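Local coordinates for protein D-3-phosphoglycerate dehydrogenase (Sulfolobus tokodaii, PDB 2EKL) that probably oxidises D-3-phosphoglycerate with NAD as the cofactor, at residues I110-A115 and I279-I284. Residues are numbered along the deposited sequence; the frame is centred on the assembly and turned at random.
Sequences IGLMIA and IVTTHI. With NAD (nicotinamide-adenine-dinucleotide), chain B.
Leu112, on helix 102-118, reaches Ile279 on strand 278-280 through CD2, and both of its end methyls meet Thr281 just past that strand, where the tight part of the contact gathers. CD2 meets the methyl CG2 of Thr281 at 3.9 Å and, at roughly a right angle to this, lies 4.0 Å from CG2 of Ile279. CD2 thus touches both branches of the threonine, whereas CD1 approaches its OG1 alone, at 4.0 Å. Thr281 has chi1 of 43°, which sets CG2 anti to its carbonyl carbon, facing Leu112 CD2, while OG1 is satisfied by a hydrogen bond to Asp257 OD1, whose OD2 binds NAD. Met120 of the second subunit also packs on Leu112 in this buried core. Looser is the end at Ala115, whose CB points at the strand but stays 4.8 Å from CG2 of the partly exposed Ile279. Past Thr281 the chain leaves the helix altogether: after an inverse gamma turn centred on Thr282, His283 brings CD2 to 3.5 Å from O7N of NAD. The helix lies over strands 226-230, 251-256 and 278-280, and the loop after the last carries His283 to the nicotinamide carboxamide, consistent with the Rossmann-type NAD-binding domain of D-2-hydroxyacid dehydrogenases.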
ATOM      1  N   ILE A 110      -3.748  -2.380  -4.178  1.00 12.37           N
ATOM      2  CA  ILE A 110      -3.930  -2.072  -2.761  1.00 11.90           C
ATOM      3  C   ILE A 110      -2.914  -1.015  -2.333  1.00 13.90           C
ATOM      4  O   ILE A 110      -3.231  -0.100  -1.565  1.00 13.75           O
ATOM      5  CB  ILE A 110      -3.743  -3.341  -1.883  1.00 11.91           C
ATOM      6  CG1 ILE A 110      -4.835  -4.367  -2.212  1.00 13.49           C
ATOM      7  CG2 ILE A 110      -3.772  -2.970  -0.397  1.00 13.30           C
ATOM      8  CD1 ILE A 110      -6.258  -3.872  -1.982  1.00 14.96           C
ATOM      9  N   GLY A 111      -1.690  -1.143  -2.834  1.00 12.14           N
ATOM     10  CA  GLY A 111      -0.657  -0.182  -2.490  1.00 11.09           C
ATOM     11  C   GLY A 111      -1.019   1.214  -2.978  1.00 12.19           C
ATOM     12  O   GLY A 111      -0.840   2.195  -2.256  1.00 13.61           O
ATOM     13  N   LEU A 112      -1.512   1.308  -4.210  1.00 12.55           N
ATOM     14  CA  LEU A 112      -1.906   2.597  -4.783  1.00 12.67           C
ATOM     15  C   LEU A 112      -3.078   3.203  -4.015  1.00 13.30           C
ATOM     16  O   LEU A 112      -3.101   4.408  -3.738  1.00 14.11           O
ATOM     17  CB  LEU A 112      -2.280   2.431  -6.265  1.00 13.54           C
ATOM     18  CG  LEU A 112      -1.109   2.273  -7.241  1.00 13.90           C
ATOM     19  CD1 LEU A 112      -1.620   1.914  -8.635  1.00 13.39           C
ATOM     20  CD2 LEU A 112      -0.319   3.578  -7.285  1.00 15.10           C
ATOM     21  N   MET A 113      -4.048   2.370  -3.653  1.00 12.22           N
ATOM     22  CA  MET A 113      -5.209   2.849  -2.907  1.00 12.64           C
ATOM     23  C   MET A 113      -4.780   3.501  -1.590  1.00 12.60           C
ATOM     24  O   MET A 113      -5.232   4.595  -1.247  1.00 13.58           O
ATOM     25  CB  MET A 113      -6.169   1.690  -2.622  1.00 14.24           C
ATOM     26  CG  MET A 113      -7.357   2.079  -1.748  1.00 13.25           C
ATOM     27  SD  MET A 113      -8.499   0.701  -1.458  1.00 14.54           S
ATOM     28  CE  MET A 113      -7.524  -0.333  -0.368  1.00 16.01           C
ATOM     29  N   ILE A 114      -3.901   2.829  -0.856  1.00 10.24           N
ATOM     30  CA  ILE A 114      -3.437   3.355   0.421  1.00 12.16           C
ATOM     31  C   ILE A 114      -2.541   4.574   0.220  1.00 11.39           C
ATOM     32  O   ILE A 114      -2.651   5.551   0.957  1.00 12.24           O
ATOM     33  CB  ILE A 114      -2.679   2.273   1.220  1.00  9.60           C
ATOM     34  CG1 ILE A 114      -3.630   1.112   1.530  1.00 12.67           C
ATOM     35  CG2 ILE A 114      -2.144   2.858   2.522  1.00 12.04           C
ATOM     36  CD1 ILE A 114      -2.936  -0.131   2.080  1.00 12.46           C
ATOM     37  N   ALA A 115      -1.665   4.523  -0.777  1.00 12.06           N
ATOM     38  CA  ALA A 115      -0.771   5.653  -1.039  1.00 13.23           C
ATOM     39  C   ALA A 115      -1.586   6.899  -1.370  1.00 14.81           C
ATOM     40  O   ALA A 115      -1.252   8.001  -0.932  1.00 16.11           O
ATOM     41  CB  ALA A 115       0.180   5.323  -2.183  1.00 14.75           C
ATOM     42  N   ILE A 279      -1.692  10.285  -8.422  1.00 15.59           N
ATOM     43  CA  ILE A 279      -0.601   9.389  -8.028  1.00 18.83           C
ATOM     44  C   ILE A 279      -0.379   8.418  -9.184  1.00 16.79           C
ATOM     45  O   ILE A 279      -1.319   7.765  -9.636  1.00 16.66           O
ATOM     46  CB  ILE A 279      -0.969   8.578  -6.748  1.00 19.50           C
ATOM     47  CG1 ILE A 279      -1.061   9.506  -5.532  1.00 24.95           C
ATOM     48  CG2 ILE A 279       0.078   7.503  -6.493  1.00 22.18           C
ATOM     49  CD1 ILE A 279      -2.302  10.377  -5.490  1.00 28.23           C
ATOM     50  N   VAL A 280       0.859   8.311  -9.652  1.00 15.71           N
ATOM     51  CA  VAL A 280       1.148   7.447 -10.788  1.00 16.11           C
ATOM     52  C   VAL A 280       2.380   6.557 -10.657  1.00 15.08           C
ATOM     53  O   VAL A 280       3.444   7.010 -10.236  1.00 16.57           O
ATOM     54  CB  VAL A 280       1.359   8.291 -12.085  1.00 15.47           C
ATOM     55  CG1 VAL A 280       1.484   7.364 -13.295  1.00 16.14           C
ATOM     56  CG2 VAL A 280       0.220   9.283 -12.272  1.00 18.56           C
ATOM     57  N   THR A 281       2.229   5.284 -11.010  1.00 14.50           N
ATOM     58  CA  THR A 281       3.368   4.381 -11.031  1.00 13.67           C
ATOM     59  C   THR A 281       3.573   4.100 -12.518  1.00 14.57           C
ATOM     60  O   THR A 281       2.636   4.197 -13.316  1.00 15.65           O
ATOM     61  CB  THR A 281       3.140   3.083 -10.219  1.00 12.70           C
ATOM     62  OG1 THR A 281       1.827   2.568 -10.461  1.00 14.27           O
ATOM     63  CG2 THR A 281       3.313   3.372  -8.721  1.00 13.69           C
ATOM     64  N   THR A 282       4.801   3.765 -12.887  1.00 14.14           N
ATOM     65  CA  THR A 282       5.162   3.564 -14.284  1.00 16.29           C
ATOM     66  C   THR A 282       4.825   2.223 -14.938  1.00 17.46           C
ATOM     67  O   THR A 282       5.675   1.600 -15.580  1.00 18.95           O
ATOM     68  CB  THR A 282       6.665   3.867 -14.449  1.00 13.70           C
ATOM     69  OG1 THR A 282       7.420   3.032 -13.566  1.00 15.58           O
ATOM     70  CG2 THR A 282       6.949   5.320 -14.079  1.00 15.16           C
ATOM     71  N   HIS A 283       3.571   1.799 -14.798  1.00 15.71           N
ATOM     72  CA  HIS A 283       3.098   0.543 -15.381  1.00 16.86           C
ATOM     73  C   HIS A 283       3.928  -0.636 -14.890  1.00 16.02           C
ATOM     74  O   HIS A 283       4.431  -1.441 -15.682  1.00 18.08           O
ATOM     75  CB  HIS A 283       3.135   0.633 -16.913  1.00 17.94           C
ATOM     76  CG  HIS A 283       2.072  -0.174 -17.588  1.00 21.06           C
ATOM     77  ND1 HIS A 283       1.348   0.300 -18.661  1.00 22.17           N
ATOM     78  CD2 HIS A 283       1.604  -1.419 -17.338  1.00 22.16           C
ATOM     79  CE1 HIS A 283       0.478  -0.619 -19.042  1.00 24.09           C
ATOM     80  NE2 HIS A 283       0.612  -1.672 -18.256  1.00 23.40           N
ATOM     81  N   ILE A 284       4.055  -0.733 -13.570  1.00 14.49           N
ATOM     82  CA  ILE A 284       4.827  -1.792 -12.934  1.00 15.06           C
ATOM     83  C   ILE A 284       3.962  -2.902 -12.341  1.00 12.58           C
ATOM     84  O   ILE A 284       4.455  -3.729 -11.579  1.00 14.56           O
ATOM     85  CB  ILE A 284       5.715  -1.213 -11.807  1.00 15.41           C
ATOM     86  CG1 ILE A 284       4.844  -0.500 -10.766  1.00 14.96           C
ATOM     87  CG2 ILE A 284       6.730  -0.228 -12.401  1.00 16.77           C
ATOM     88  CD1 ILE A 284       5.619   0.031  -9.569  1.00 13.89           C
TER
HETATM   89  PA  NAD B1300     -10.203 -10.595 -16.322  1.00 21.06           P
HETATM   90  O1A NAD B1300     -10.037 -11.723 -15.388  1.00 20.44           O
HETATM   91  O2A NAD B1300     -10.513 -10.950 -17.767  1.00 18.98           O
HETATM   92  O5B NAD B1300     -11.339  -9.647 -15.706  1.00 21.90           O
HETATM   93  C5B NAD B1300     -11.747  -8.491 -16.420  1.00 21.47           C
HETATM   94  C4B NAD B1300     -13.306  -8.265 -15.942  1.00 23.44           C
HETATM   95  O4B NAD B1300     -13.752  -6.936 -16.257  1.00 24.95           O
HETATM   96  C3B NAD B1300     -14.229  -9.376 -16.547  1.00 23.53           C
HETATM   97  O3B NAD B1300     -14.987 -10.040 -15.537  1.00 21.77           O
HETATM   98  C2B NAD B1300     -15.023  -8.593 -17.600  1.00 25.95           C
HETATM   99  O2B NAD B1300     -16.280  -9.094 -17.982  1.00 25.74           O
HETATM  100  C1B NAD B1300     -15.008  -7.265 -16.937  1.00 25.19           C
HETATM  101  N9A NAD B1300     -15.430  -6.139 -17.829  1.00 26.04           N
HETATM  102  C8A NAD B1300     -15.119  -5.863 -19.153  1.00 26.96           C
HETATM  103  N7A NAD B1300     -15.743  -4.725 -19.538  1.00 28.93           N
HETATM  104  C5A NAD B1300     -16.451  -4.259 -18.484  1.00 29.54           C
HETATM  105  C6A NAD B1300     -17.311  -3.116 -18.244  1.00 31.61           C
HETATM  106  N6A NAD B1300     -17.552  -2.231 -19.197  1.00 34.11           N
HETATM  107  N1A NAD B1300     -17.916  -2.931 -16.955  1.00 31.28           N
HETATM  108  C2A NAD B1300     -17.694  -3.855 -15.882  1.00 31.34           C
HETATM  109  N3A NAD B1300     -16.857  -4.972 -16.112  1.00 26.81           N
HETATM  110  C4A NAD B1300     -16.256  -5.158 -17.386  1.00 27.80           C
HETATM  111  O3  NAD B1300      -8.849  -9.723 -16.359  1.00 21.21           O
HETATM  112  PN  NAD B1300      -7.757  -9.451 -15.202  1.00 21.77           P
HETATM  113  O1N NAD B1300      -8.419  -9.414 -13.889  1.00 21.50           O
HETATM  114  O2N NAD B1300      -6.739 -10.525 -15.391  1.00 22.91           O
HETATM  115  O5D NAD B1300      -7.212  -8.073 -15.738  1.00 23.42           O
HETATM  116  C5D NAD B1300      -7.935  -6.889 -15.479  1.00 22.92           C
HETATM  117  C4D NAD B1300      -7.266  -5.682 -16.104  1.00 24.51           C
HETATM  118  O4D NAD B1300      -5.991  -5.433 -15.542  1.00 21.35           O
HETATM  119  C3D NAD B1300      -7.016  -5.747 -17.638  1.00 23.97           C
HETATM  120  O3D NAD B1300      -7.330  -4.494 -18.265  1.00 25.10           O
HETATM  121  C2D NAD B1300      -5.588  -6.146 -17.737  1.00 23.92           C
HETATM  122  O2D NAD B1300      -5.059  -5.966 -19.037  1.00 25.81           O
HETATM  123  C1D NAD B1300      -5.062  -5.309 -16.605  1.00 23.02           C
HETATM  124  N1N NAD B1300      -3.722  -5.648 -16.049  1.00 21.81           N
HETATM  125  C2N NAD B1300      -2.806  -4.576 -15.809  1.00 21.52           C
HETATM  126  C3N NAD B1300      -1.517  -4.877 -15.276  1.00 21.19           C
HETATM  127  C7N NAD B1300      -0.564  -3.772 -15.020  1.00 20.79           C
HETATM  128  O7N NAD B1300       0.738  -4.029 -15.223  1.00 21.24           O
HETATM  129  N7N NAD B1300      -0.914  -2.561 -14.610  1.00 20.69           N
HETATM  130  C4N NAD B1300      -1.188  -6.301 -14.996  1.00 22.15           C
HETATM  131  C5N NAD B1300      -2.128  -7.379 -15.246  1.00 22.62           C
HETATM  132  C6N NAD B1300      -3.411  -7.037 -15.780  1.00 22.58           C